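Local coordinates for protein acetyl xylan esterase (PDB 6AGQ) that removes acetyl groups from acetylated xylan as a cold-active esterase of the alpha/beta-hydrolase clan, found as an assembly of six chains, at residues Leu26-Ala31 / Gln156-Cys161; Gly64-Pro69 / Asp119-Gly124; Phe208-His213 / Ile275-Ser280; His299-Gly302 / Pro307-Glu310. All coordinates share one frame; numbering follows the deposited sequence.

Interaction 1 (Leu26-Ala31 / Gln156-Cys161)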
loop_
_atom_site.group_PDB
_atom_site.type_symbol
_atom_site.label_atom_id
_atom_site.label_comp_id
_atom_site.label_asym_id
_atom_site.label_seq_id
_atom_site.Cartn_x
_atom_site.Cartn_y
_atom_site.Cartn_z
ATOM N N LEU A 26 21.562 4.739 -42.181
ATOM C CA LEU A 26 21.623 3.513 -42.998
ATOM C C LEU A 26 20.649 2.376 -42.515
ATOM O O LEU A 26 19.942 1.791 -43.324
ATOM C CB LEU A 26 23.050 2.997 -43.099
ATOM C CG LEU A 26 23.233 1.661 -43.838
ATOM C CD1 LEU A 26 22.814 1.846 -45.286
ATOM C CD2 LEU A 26 24.678 1.163 -43.723
ATOM N N PHE A 27 20.638 2.064 -41.233
ATOM C CA PHE A 27 19.700 1.036 -40.697
ATOM C C PHE A 27 18.253 1.366 -41.096
ATOM O O PHE A 27 17.533 0.473 -41.573
ATOM C CB PHE A 27 19.819 0.942 -39.189
ATOM C CG PHE A 27 18.767 0.094 -38.545
ATOM C CD1 PHE A 27 18.943 -1.281 -38.431
ATOM C CD2 PHE A 27 17.618 0.667 -38.024
ATOM C CE1 PHE A 27 17.963 -2.064 -37.820
ATOM C CE2 PHE A 27 16.632 -0.095 -37.424
ATOM C CZ PHE A 27 16.808 -1.465 -37.312
ATOM N N TRP A 28 17.853 2.639 -40.926
ATOM C CA TRP A 28 16.517 3.070 -41.241
ATOM C C TRP A 28 16.184 3.133 -42.733
ATOM O O TRP A 28 15.049 2.742 -43.137
ATOM C CB TRP A 28 16.084 4.350 -40.501
ATOM C CG TRP A 28 15.799 4.082 -39.052
ATOM C CD1 TRP A 28 16.510 4.538 -37.966
ATOM C CD2 TRP A 28 14.730 3.292 -38.523
ATOM N NE1 TRP A 28 15.967 4.052 -36.828
ATOM C CE2 TRP A 28 14.879 3.284 -37.127
ATOM C CE3 TRP A 28 13.682 2.562 -39.105
ATOM C CZ2 TRP A 28 14.000 2.606 -36.281
ATOM C CZ3 TRP A 28 12.819 1.859 -38.273
ATOM C CH2 TRP A 28 13.005 1.863 -36.872
ATOM N N ASP A 29 17.063 3.619 -43.586
ATOM C CA ASP A 29 16.611 3.623 -44.988
ATOM C C ASP A 29 16.635 2.229 -45.655
ATOM O O ASP A 29 15.892 2.018 -46.606
ATOM C CB ASP A 29 17.163 4.763 -45.844
ATOM C CG ASP A 29 18.565 5.002 -45.608
ATOM O OD1 ASP A 29 19.196 3.995 -45.255
ATOM O OD2 ASP A 29 19.022 6.166 -45.720
ATOM N N ASN A 30 17.416 1.275 -45.125
ATOM C CA ASN A 30 17.234 -0.135 -45.480
ATOM C C ASN A 30 15.856 -0.640 -45.029
ATOM O O ASN A 30 15.144 -1.279 -45.805
ATOM C CB ASN A 30 18.315 -1.073 -44.851
ATOM C CG ASN A 30 19.701 -0.972 -45.549
ATOM O OD1 ASN A 30 19.849 -0.439 -46.660
ATOM N ND2 ASN A 30 20.717 -1.467 -44.868
ATOM N N ALA A 31 15.494 -0.399 -43.770
ATOM C CA ALA A 31 14.194 -0.875 -43.294
ATOM C C ALA A 31 13.079 -0.229 -44.072
ATOM O O ALA A 31 12.119 -0.884 -44.385
ATOM C CB ALA A 31 14.028 -0.627 -41.826
ATOM N N GLN A 156 9.331 -3.142 -36.810
ATOM C CA GLN A 156 8.120 -3.248 -37.560
ATOM C C GLN A 156 7.023 -2.311 -37.026
ATOM O O GLN A 156 6.230 -1.795 -37.834
ATOM C CB GLN A 156 7.619 -4.707 -37.645
ATOM C CG GLN A 156 8.420 -5.554 -38.621
ATOM C CD GLN A 156 8.135 -5.209 -40.083
ATOM O OE1 GLN A 156 7.034 -4.778 -40.434
ATOM N NE2 GLN A 156 9.140 -5.356 -40.927
ATOM N N VAL A 157 7.009 -1.976 -35.722
ATOM C CA VAL A 157 6.029 -0.959 -35.239
ATOM C C VAL A 157 6.238 0.400 -35.904
ATOM O O VAL A 157 5.269 1.042 -36.378
ATOM C CB VAL A 157 6.041 -0.868 -33.684
ATOM C CG1 VAL A 157 5.059 0.146 -33.174
ATOM C CG2 VAL A 157 5.708 -2.241 -33.090
ATOM N N TYR A 158 7.506 0.857 -35.972
ATOM C CA TYR A 158 7.794 2.167 -36.561
ATOM C C TYR A 158 7.471 2.187 -38.029
ATOM O O TYR A 158 6.946 3.177 -38.559
ATOM C CB TYR A 158 9.238 2.614 -36.341
ATOM C CG TYR A 158 9.581 3.035 -34.927
ATOM C CD1 TYR A 158 8.784 2.703 -33.838
ATOM C CD2 TYR A 158 10.724 3.734 -34.669
ATOM C CE1 TYR A 158 9.125 3.083 -32.553
ATOM C CE2 TYR A 158 11.083 4.051 -33.352
ATOM C CZ TYR A 158 10.282 3.746 -32.331
ATOM O OH TYR A 158 10.607 4.069 -31.048
ATOM N N LEU A 159 7.763 1.096 -38.700
ATOM C CA LEU A 159 7.354 0.985 -40.114
ATOM C C LEU A 159 5.836 1.019 -40.312
ATOM O O LEU A 159 5.362 1.611 -41.283
ATOM C CB LEU A 159 7.932 -0.321 -40.714
ATOM C CG LEU A 159 9.440 -0.347 -40.780
ATOM C CD1 LEU A 159 9.917 -1.694 -41.294
ATOM C CD2 LEU A 159 10.048 0.762 -41.632
ATOM N N ASP A 160 5.072 0.313 -39.472
ATOM C CA ASP A 160 3.568 0.400 -39.523
ATOM C C ASP A 160 3.094 1.857 -39.387
ATOM O O ASP A 160 2.128 2.272 -40.054
ATOM C CB ASP A 160 2.910 -0.362 -38.413
ATOM C CG ASP A 160 3.214 -1.867 -38.434
ATOM O OD1 ASP A 160 3.567 -2.418 -39.516
ATOM O OD2 ASP A 160 3.122 -2.514 -37.326
ATOM N N CYS A 161 3.812 2.623 -38.540
ATOM C CA CYS A 161 3.503 4.006 -38.226
ATOM C C CYS A 161 3.792 4.923 -39.369
ATOM O O CYS A 161 3.144 5.948 -39.467
ATOM C CB CYS A 161 4.206 4.497 -36.929
ATOM S SG CYS A 161 3.594 3.674 -35.419
#
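Y158 and W28 bridge two helices of this alpha/beta hydrolase: 153-170, and 24-36 near the start of the chain. The segment axes stay 11.4 Å apart and cross at -61°, so it is mainly side chains that bridge the space. Along 156-161, Y158 touches first. Its CG is anti to its own carbonyl carbon (chi1 -73°), and this sets CB and one side of the phenol against the outer corner of the indole, with Y158 CD2 3.7 Å from W28 CH2. The aromatic planes differ by only 12°, yet the ring of Y158 and the six-membered ring of W28 have slid until their centroids are 5.7 Å apart, and they barely overlap. Both polar ends are satisfied beyond the pair: Y158 OH bonds to F253 O, and W28 NE1 to Y252 O. Within 26-31, F27 CE2 sits over the centre of one indole face, 3.8 Å above its plane. With an alanine in place of W28, Y158 CB and CD2 would probably border a gap between the helices, and Y252 O would lose its indole donor. L159 comes next and brings CD2 loosely to the edge of the indole, 4.5 Å from W28 CZ3. The same methyl also reaches the other helix's backbone: L159 CD2 lies 3.8 Å from A31 O and 4.2 Å from A31 CB.

Interaction 2 (Gly64-Pro69 / Asp119-Gly124)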
loop_
_atom_site.group_PDB
_atom_site.type_symbol
_atom_site.label_atom_id
_atom_site.label_comp_id
_atom_site.label_asym_id
_atom_site.label_seq_id
_atom_site.Cartn_x
_atom_site.Cartn_y
_atom_site.Cartn_z
ATOM N N GLY A 64 1.161 -4.164 -42.921
ATOM C CA GLY A 64 2.489 -3.751 -42.531
ATOM C C GLY A 64 3.502 -4.297 -43.536
ATOM O O GLY A 64 3.155 -5.045 -44.457
ATOM N N ALA A 65 4.745 -3.935 -43.327
ATOM C CA ALA A 65 5.829 -4.330 -44.208
ATOM C C ALA A 65 6.024 -5.834 -44.239
ATOM O O ALA A 65 6.322 -6.356 -45.301
ATOM C CB ALA A 65 7.120 -3.638 -43.806
ATOM N N ASP A 66 5.780 -6.517 -43.116
ATOM C CA ASP A 66 5.827 -7.986 -43.074
ATOM C C ASP A 66 4.444 -8.672 -43.325
ATOM O O ASP A 66 4.263 -9.853 -43.075
ATOM C CB ASP A 66 6.506 -8.485 -41.753
ATOM C CG ASP A 66 5.602 -8.294 -40.478
ATOM O OD1 ASP A 66 4.545 -7.614 -40.575
ATOM O OD2 ASP A 66 5.948 -8.827 -39.371
ATOM N N GLY A 67 3.471 -7.952 -43.838
ATOM C CA GLY A 67 2.152 -8.562 -44.069
ATOM C C GLY A 67 1.151 -8.579 -42.908
ATOM O O GLY A 67 0.040 -9.021 -43.097
ATOM N N THR A 68 1.522 -8.149 -41.699
ATOM C CA THR A 68 0.533 -8.025 -40.588
ATOM C C THR A 68 -0.639 -7.036 -40.971
ATOM O O THR A 68 -0.366 -5.938 -41.399
ATOM C CB THR A 68 1.245 -7.464 -39.331
ATOM O OG1 THR A 68 2.447 -8.197 -39.062
ATOM C CG2 THR A 68 0.365 -7.490 -38.122
ATOM N N PRO A 69 -1.917 -7.426 -40.812
ATOM C CA PRO A 69 -3.019 -6.508 -41.084
ATOM C C PRO A 69 -3.195 -5.494 -39.962
ATOM O O PRO A 69 -3.589 -5.875 -38.868
ATOM C CB PRO A 69 -4.271 -7.435 -41.176
ATOM C CG PRO A 69 -3.898 -8.659 -40.424
ATOM C CD PRO A 69 -2.393 -8.780 -40.459
ATOM N N ASP A 119 -4.160 0.550 -34.415
ATOM C CA ASP A 119 -3.568 -0.424 -33.499
ATOM C C ASP A 119 -2.028 -0.546 -33.670
ATOM O O ASP A 119 -1.535 -0.550 -34.766
ATOM C CB ASP A 119 -4.092 -1.784 -33.798
ATOM C CG ASP A 119 -5.582 -2.029 -33.380
ATOM O OD1 ASP A 119 -6.187 -1.287 -32.542
ATOM O OD2 ASP A 119 -6.101 -3.058 -33.895
ATOM N N VAL A 120 -1.322 -0.770 -32.560
ATOM C CA VAL A 120 0.085 -1.113 -32.502
ATOM C C VAL A 120 0.059 -2.631 -32.408
ATOM O O VAL A 120 -0.678 -3.195 -31.613
ATOM C CB VAL A 120 0.793 -0.530 -31.247
ATOM C CG1 VAL A 120 2.245 -1.014 -31.154
ATOM C CG2 VAL A 120 0.734 0.979 -31.236
ATOM N N ARG A 121 0.831 -3.267 -33.270
ATOM C CA ARG A 121 0.782 -4.677 -33.510
ATOM C C ARG A 121 0.928 -5.615 -32.276
ATOM O O ARG A 121 1.803 -5.463 -31.435
ATOM C CB ARG A 121 1.803 -5.014 -34.585
ATOM C CG ARG A 121 3.214 -4.632 -34.194
ATOM C CD ARG A 121 4.198 -5.423 -34.983
ATOM N NE ARG A 121 4.001 -5.125 -36.393
ATOM C CZ ARG A 121 4.330 -5.944 -37.383
ATOM N NH1 ARG A 121 4.150 -5.541 -38.633
ATOM N NH2 ARG A 121 4.866 -7.149 -37.102
ATOM N N GLY A 122 -0.028 -6.515 -32.088
ATOM C CA GLY A 122 0.066 -7.410 -30.963
ATOM C C GLY A 122 -0.445 -6.868 -29.661
ATOM O O GLY A 122 -0.453 -7.600 -28.707
ATOM N N GLN A 123 -0.879 -5.608 -29.578
ATOM C CA GLN A 123 -1.321 -5.091 -28.295
ATOM C C GLN A 123 -2.831 -5.316 -28.041
ATOM O O GLN A 123 -3.365 -6.277 -28.536
ATOM C CB GLN A 123 -0.843 -3.682 -28.085
ATOM C CG GLN A 123 0.674 -3.651 -28.168
ATOM C CD GLN A 123 1.279 -2.322 -27.795
ATOM O OE1 GLN A 123 0.588 -1.436 -27.323
ATOM N NE2 GLN A 123 2.577 -2.179 -28.020
ATOM N N GLY A 124 -3.545 -4.457 -27.328
ATOM C CA GLY A 124 -4.868 -4.824 -26.851
ATOM C C GLY A 124 -5.936 -4.738 -27.905
ATOM O O GLY A 124 -7.068 -4.379 -27.586
#
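R121 meets D66 head-on, its guanidinium presenting NH1 and NH2 to the two carboxylate oxygens in an end-on, bidentate salt bridge. D66 belongs to an Asx turn, inside the tight connection between antiparallel strands 55-63 and 69-77; R121 opens the Arg-Gly-Gln signature of this esterase family, in a type II turn from V120 to Q123. The bonds are nearly straight: R121 NH1 to D66 OD1 is 2.9 Å at 164°, and R121 NH2 to D66 OD2 is 3.0 Å. Both oxygens lie close to the guanidinium plane, but the carboxylate is twisted 38° against it, so OD1 receives NH1 from above its own plane while OD2 receives NH2 on the syn side, though tilted out of the plane. T68 holds the same carboxylate from its own side. Its hydroxyl donates to D66 OD1 over 2.7 Å, and its backbone N adds a longer bond to the same oxygen, which thus accepts three times. A leucine in place of D66 would probably leave R121 without this carboxylate and set the T68 hydroxyl free to turn. R121 itself, bent at chi3 (61°), serves other acids: NE pairs with D160 and NH2 also with D129. T68 approaches it at about a right angle, placing OG1 over one guanidinium face without bonding to it, while T68 CG2 stands 4.3 Å above the centre of that plane.

Interaction 3 (Phe208-His213 / Ile275-Ser280)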
loop_
_atom_site.group_PDB
_atom_site.type_symbol
_atom_site.label_atom_id
_atom_site.label_comp_id
_atom_site.label_asym_id
_atom_site.label_seq_id
_atom_site.Cartn_x
_atom_site.Cartn_y
_atom_site.Cartn_z
ATOM N N PHE A 208 3.787 13.400 -23.029
ATOM C CA PHE A 208 4.678 12.569 -22.179
ATOM C C PHE A 208 5.286 11.335 -22.828
ATOM O O PHE A 208 4.984 10.196 -22.428
ATOM C CB PHE A 208 4.144 12.318 -20.748
ATOM C CG PHE A 208 2.713 11.905 -20.629
ATOM C CD1 PHE A 208 2.256 10.671 -21.113
ATOM C CD2 PHE A 208 1.832 12.682 -19.874
ATOM C CE1 PHE A 208 0.934 10.262 -20.915
ATOM C CE2 PHE A 208 0.519 12.281 -19.652
ATOM C CZ PHE A 208 0.064 11.072 -20.175
ATOM N N PRO A 209 6.202 11.565 -23.822
ATOM C CA PRO A 209 6.600 10.499 -24.694
ATOM C C PRO A 209 7.466 9.447 -23.971
ATOM O O PRO A 209 8.404 9.793 -23.236
ATOM C CB PRO A 209 7.353 11.197 -25.809
ATOM C CG PRO A 209 7.785 12.504 -25.244
ATOM C CD PRO A 209 6.739 12.865 -24.258
ATOM N N PHE A 210 7.061 8.193 -24.179
ATOM C CA PHE A 210 7.764 6.967 -23.811
ATOM C C PHE A 210 8.768 6.676 -24.914
ATOM O O PHE A 210 8.805 7.402 -25.943
ATOM C CB PHE A 210 6.690 5.869 -23.658
ATOM C CG PHE A 210 7.200 4.542 -23.263
ATOM C CD1 PHE A 210 7.807 4.348 -22.035
ATOM C CD2 PHE A 210 7.009 3.445 -24.093
ATOM C CE1 PHE A 210 8.268 3.090 -21.653
ATOM C CE2 PHE A 210 7.493 2.206 -23.733
ATOM C CZ PHE A 210 8.137 2.028 -22.517
ATOM N N LEU A 211 9.660 5.699 -24.678
ATOM C CA LEU A 211 10.717 5.356 -25.655
ATOM C C LEU A 211 11.774 6.450 -25.845
ATOM O O LEU A 211 12.346 6.583 -26.938
ATOM C CB LEU A 211 10.160 4.966 -27.045
ATOM C CG LEU A 211 8.898 4.074 -27.021
ATOM C CD1 LEU A 211 8.109 4.031 -28.337
ATOM C CD2 LEU A 211 9.293 2.681 -26.568
ATOM N N CYS A 212 12.079 7.196 -24.786
ATOM C CA CYS A 212 13.091 8.265 -24.847
ATOM C C CYS A 212 14.123 8.006 -23.766
ATOM O O CYS A 212 13.796 7.597 -22.657
ATOM C CB CYS A 212 12.514 9.680 -24.650
ATOM S SG CYS A 212 11.285 10.225 -25.904
ATOM N N HIS A 213 15.365 8.315 -24.119
ATOM C CA HIS A 213 16.504 8.238 -23.265
ATOM C C HIS A 213 16.534 6.954 -22.438
ATOM O O HIS A 213 16.529 7.024 -21.205
ATOM C CB HIS A 213 16.537 9.541 -22.434
ATOM C CG HIS A 213 17.884 9.866 -21.880
ATOM N ND1 HIS A 213 19.029 9.192 -22.259
ATOM C CD2 HIS A 213 18.278 10.812 -20.994
ATOM C CE1 HIS A 213 20.069 9.685 -21.601
ATOM N NE2 HIS A 213 19.637 10.660 -20.818
ATOM N N ILE A 275 6.255 9.456 -12.966
ATOM C CA ILE A 275 7.221 8.372 -12.674
ATOM C C ILE A 275 7.316 7.271 -13.742
ATOM O O ILE A 275 8.212 6.407 -13.647
ATOM C CB ILE A 275 6.994 7.734 -11.271
ATOM C CG1 ILE A 275 5.631 7.035 -11.173
ATOM C CG2 ILE A 275 7.113 8.803 -10.198
ATOM C CD1 ILE A 275 5.542 6.067 -10.007
ATOM N N THR A 276 6.435 7.324 -14.750
ATOM C CA THR A 276 6.459 6.389 -15.870
ATOM C C THR A 276 7.277 6.844 -17.068
ATOM O O THR A 276 8.035 6.067 -17.608
ATOM C CB THR A 276 5.029 6.038 -16.255
ATOM O OG1 THR A 276 4.488 5.302 -15.156
ATOM C CG2 THR A 276 4.970 5.177 -17.512
ATOM N N CYS A 277 7.042 8.071 -17.537
ATOM C CA CYS A 277 7.935 8.773 -18.479
ATOM C C CYS A 277 8.510 10.005 -17.728
ATOM O O CYS A 277 7.957 11.117 -17.770
ATOM C CB CYS A 277 7.211 9.162 -19.770
ATOM S SG CYS A 277 6.248 7.779 -20.473
ATOM N N PRO A 278 9.597 9.784 -16.992
ATOM C CA PRO A 278 10.095 10.831 -16.102
ATOM C C PRO A 278 10.514 12.029 -16.910
ATOM O O PRO A 278 11.039 11.832 -18.007
ATOM C CB PRO A 278 11.310 10.203 -15.435
ATOM C CG PRO A 278 11.173 8.738 -15.691
ATOM C CD PRO A 278 10.523 8.643 -17.040
ATOM N N PRO A 279 10.259 13.239 -16.388
ATOM C CA PRO A 279 10.382 14.451 -17.162
ATOM C C PRO A 279 11.783 14.721 -17.721
ATOM O O PRO A 279 11.887 15.315 -18.786
ATOM C CB PRO A 279 9.920 15.528 -16.192
ATOM C CG PRO A 279 10.165 14.943 -14.851
ATOM C CD PRO A 279 9.952 13.514 -14.975
ATOM N N SER A 280 12.837 14.235 -17.092
ATOM C CA SER A 280 14.194 14.387 -17.669
ATOM C C SER A 280 14.367 13.680 -18.989
ATOM O O SER A 280 15.167 14.101 -19.846
ATOM C CB SER A 280 15.276 13.902 -16.727
ATOM O OG SER A 280 15.037 12.559 -16.299
#
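F210 and C277 mark the closest approach of two loops, their CA atoms 5.6 Å apart. The 208-213 loop leaves strand 203-207 with positive phi angles at F208, L211 and H213, kinks that turn its path repeatedly before H213 takes the N-cap position of helix 214-219. Facing it, 275-280 ends similarly, with P278 as N-cap of helix 279-286. C277 does most of the touching from its side. Its SG lies anti to its own carbonyl carbon (chi1 -48°), and this drives the sulfur into the bend of the other loop, where C277 SG is 3.4 Å from F208 O and 3.7 Å from F210 CB. The carbon behind it packs too: C277 CB is 3.7 Å from P209 O. With CG anti to the backbone N (chi1 -179°), the F210 phenyl extends beside the thiol. The sulfur sits at the ring's edge, 75° off the normal, in a Cys sulfur-aromatic contact with C277 SG 5.3 Å from the F210 ring centroid.

The backbone N atoms of T276 and C277 both bond to D274 OD1, and F210 pairs through its backbone with S185; in this family the equivalent aspartate and serine probably belong to the catalytic triad, which would place the contact next to the active site. In the fold it joins the exits of the neighbouring parallel strands 203-207 and 265-271, with P209 wedged among M268 of the latter strand, L192 of helix 186-197 and C282 of helix 279-286.

Interaction 4 (His299-Gly302 / Pro307-Glu310)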
loop_
_atom_site.group_PDB
_atom_site.type_symbol
_atom_site.label_atom_id
_atom_site.label_comp_id
_atom_site.label_asym_id
_atom_site.label_seq_id
_atom_site.Cartn_x
_atom_site.Cartn_y
_atom_site.Cartn_z
ATOM N N HIS A 299 2.755 21.034 -13.784
ATOM C CA HIS A 299 3.581 20.839 -12.557
ATOM C C HIS A 299 3.142 19.706 -11.575
ATOM O O HIS A 299 4.011 18.949 -11.074
ATOM C CB HIS A 299 3.763 22.175 -11.791
ATOM C CG HIS A 299 4.509 23.233 -12.566
ATOM N ND1 HIS A 299 3.983 23.864 -13.686
ATOM C CD2 HIS A 299 5.729 23.787 -12.369
ATOM C CE1 HIS A 299 4.857 24.746 -14.153
ATOM N NE2 HIS A 299 5.928 24.716 -13.375
ATOM N N ASP A 300 1.830 19.579 -11.329
ATOM C CA ASP A 300 1.267 18.647 -10.313
ATOM C C ASP A 300 0.564 17.386 -10.856
ATOM O O ASP A 300 -0.269 16.760 -10.174
ATOM C CB ASP A 300 0.260 19.437 -9.450
ATOM C CG ASP A 300 0.813 20.785 -9.049
ATOM O OD1 ASP A 300 1.790 20.749 -8.273
ATOM O OD2 ASP A 300 0.341 21.844 -9.585
ATOM N N TYR A 301 0.893 17.028 -12.084
ATOM C CA TYR A 301 0.296 15.873 -12.744
ATOM C C TYR A 301 1.380 14.811 -12.980
ATOM O O TYR A 301 2.555 15.121 -13.272
ATOM C CB TYR A 301 -0.365 16.298 -14.088
ATOM C CG TYR A 301 -1.732 16.897 -13.884
ATOM C CD1 TYR A 301 -1.882 18.265 -13.586
ATOM C CD2 TYR A 301 -2.894 16.097 -13.948
ATOM C CE1 TYR A 301 -3.145 18.817 -13.370
ATOM C CE2 TYR A 301 -4.141 16.653 -13.731
ATOM C CZ TYR A 301 -4.255 17.990 -13.423
ATOM O OH TYR A 301 -5.475 18.543 -13.223
ATOM N N GLY A 302 0.940 13.571 -12.883
ATOM C CA GLY A 302 1.701 12.423 -13.314
ATOM C C GLY A 302 1.289 11.840 -14.661
ATOM O O GLY A 302 0.865 12.551 -15.597
ATOM N N PRO A 307 -7.195 16.552 -19.160
ATOM C CA PRO A 307 -8.413 17.149 -19.796
ATOM C C PRO A 307 -8.207 18.509 -20.492
ATOM O O PRO A 307 -8.670 18.703 -21.596
ATOM C CB PRO A 307 -9.430 17.264 -18.626
ATOM C CG PRO A 307 -8.872 16.450 -17.481
ATOM C CD PRO A 307 -7.518 15.883 -17.876
ATOM N N PHE A 308 -7.506 19.410 -19.813
ATOM C CA PHE A 308 -7.002 20.749 -20.332
ATOM C C PHE A 308 -6.090 20.725 -21.553
ATOM O O PHE A 308 -5.976 21.750 -22.246
ATOM C CB PHE A 308 -6.211 21.504 -19.239
ATOM C CG PHE A 308 -5.442 20.574 -18.324
ATOM C CD1 PHE A 308 -4.160 20.142 -18.649
ATOM C CD2 PHE A 308 -6.054 20.045 -17.187
ATOM C CE1 PHE A 308 -3.469 19.245 -17.814
ATOM C CE2 PHE A 308 -5.389 19.135 -16.376
ATOM C CZ PHE A 308 -4.084 18.744 -16.692
ATOM N N HIS A 309 -5.413 19.597 -21.808
ATOM C CA HIS A 309 -4.434 19.571 -22.898
ATOM C C HIS A 309 -5.100 19.569 -24.263
ATOM O O HIS A 309 -4.537 20.079 -25.227
ATOM C CB HIS A 309 -3.431 18.412 -22.806
ATOM C CG HIS A 309 -2.241 18.632 -23.686
ATOM N ND1 HIS A 309 -1.432 19.745 -23.564
ATOM C CD2 HIS A 309 -1.766 17.937 -24.751
ATOM C CE1 HIS A 309 -0.504 19.726 -24.516
ATOM N NE2 HIS A 309 -0.697 18.649 -25.262
ATOM N N GLU A 310 -6.312 19.036 -24.324
ATOM C CA GLU A 310 -7.016 18.860 -25.572
ATOM C C GLU A 310 -7.217 20.193 -26.266
ATOM O O GLU A 310 -6.895 20.343 -27.449
ATOM C CB GLU A 310 -8.347 18.136 -25.332
ATOM C CG GLU A 310 -8.733 17.228 -26.479
ATOM C CD GLU A 310 -7.966 15.903 -26.506
ATOM O OE1 GLU A 310 -6.873 15.802 -25.906
ATOM O OE2 GLU A 310 -8.472 14.948 -27.128
#
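F308 drives the edge of its ring into the face of Y301, making a T-shaped aromatic pair. The two side chains come from opposite directions, and their planes stand 66° apart, with the Y301 and F308 ring centroids 4.8 Å from each other. CZ and CE2 of F308 do the touching. F308 CZ hangs 3.3 Å above the tyrosine plane, offset toward the rim at the phenol end, and is 3.4 Å from Y301 CZ. Beside it, F308 CE2 approaches Y301 OH to 3.2 Å, the hydroxyl lying near the plane of the phenylalanine ring at its edge.

The backbones keep their distance, the nearest CA atoms, those of Y301 and P307, being 11.3 Å apart, so the two rings alone span the gap. Y301 points its ring across with CG anti to its own carbonyl carbon (chi1 -81°), while F308 holds an unusual chi1 of 34°, away from any staggered position. The pair straddles the loop that, in this alpha/beta-hydrolase fold, leads from the last strand, 293-298, into the closing helix 309-320; the family's catalytic histidine is expected in this loop.

Further out, Y298 meets the F308 ring and bonds through its OH to H309 ND1, while the backbone of Y301 is tied to Q273. Neighbouring subunits complete the shell: Y301 OH bonds to R234 O of the third subunit, whose R234 side chain also makes a cation-pi contact with the Y301 ring, P238 of that subunit packs on both rings, and Y101 of the fourth subunit lies against F308.

Interactions 1 and 2 form one connected region: helix 153-170 supplies D160, whose OD2 lies 2.9 Å from R121 NE, and along the chain interaction 2 is nested inside the loop closed by interaction 1. Interaction 1 reaches interaction 3 through Y158 OH, 3.7 Å from L211 CD1. F208 CE2 touches G302 O at 4.1 Å, joining interactions 3 and 4. The likely triad, S185, D274 and H303, borders interaction 3, with H303 directly after 299-302 of interaction 4. Interactions 2 and 4 are on opposite sides of the chain's centre, their own centres about 31 Å apart. The bound zinc ion is about 11 Å from the Y158 side chain and 12 Å from that of F210.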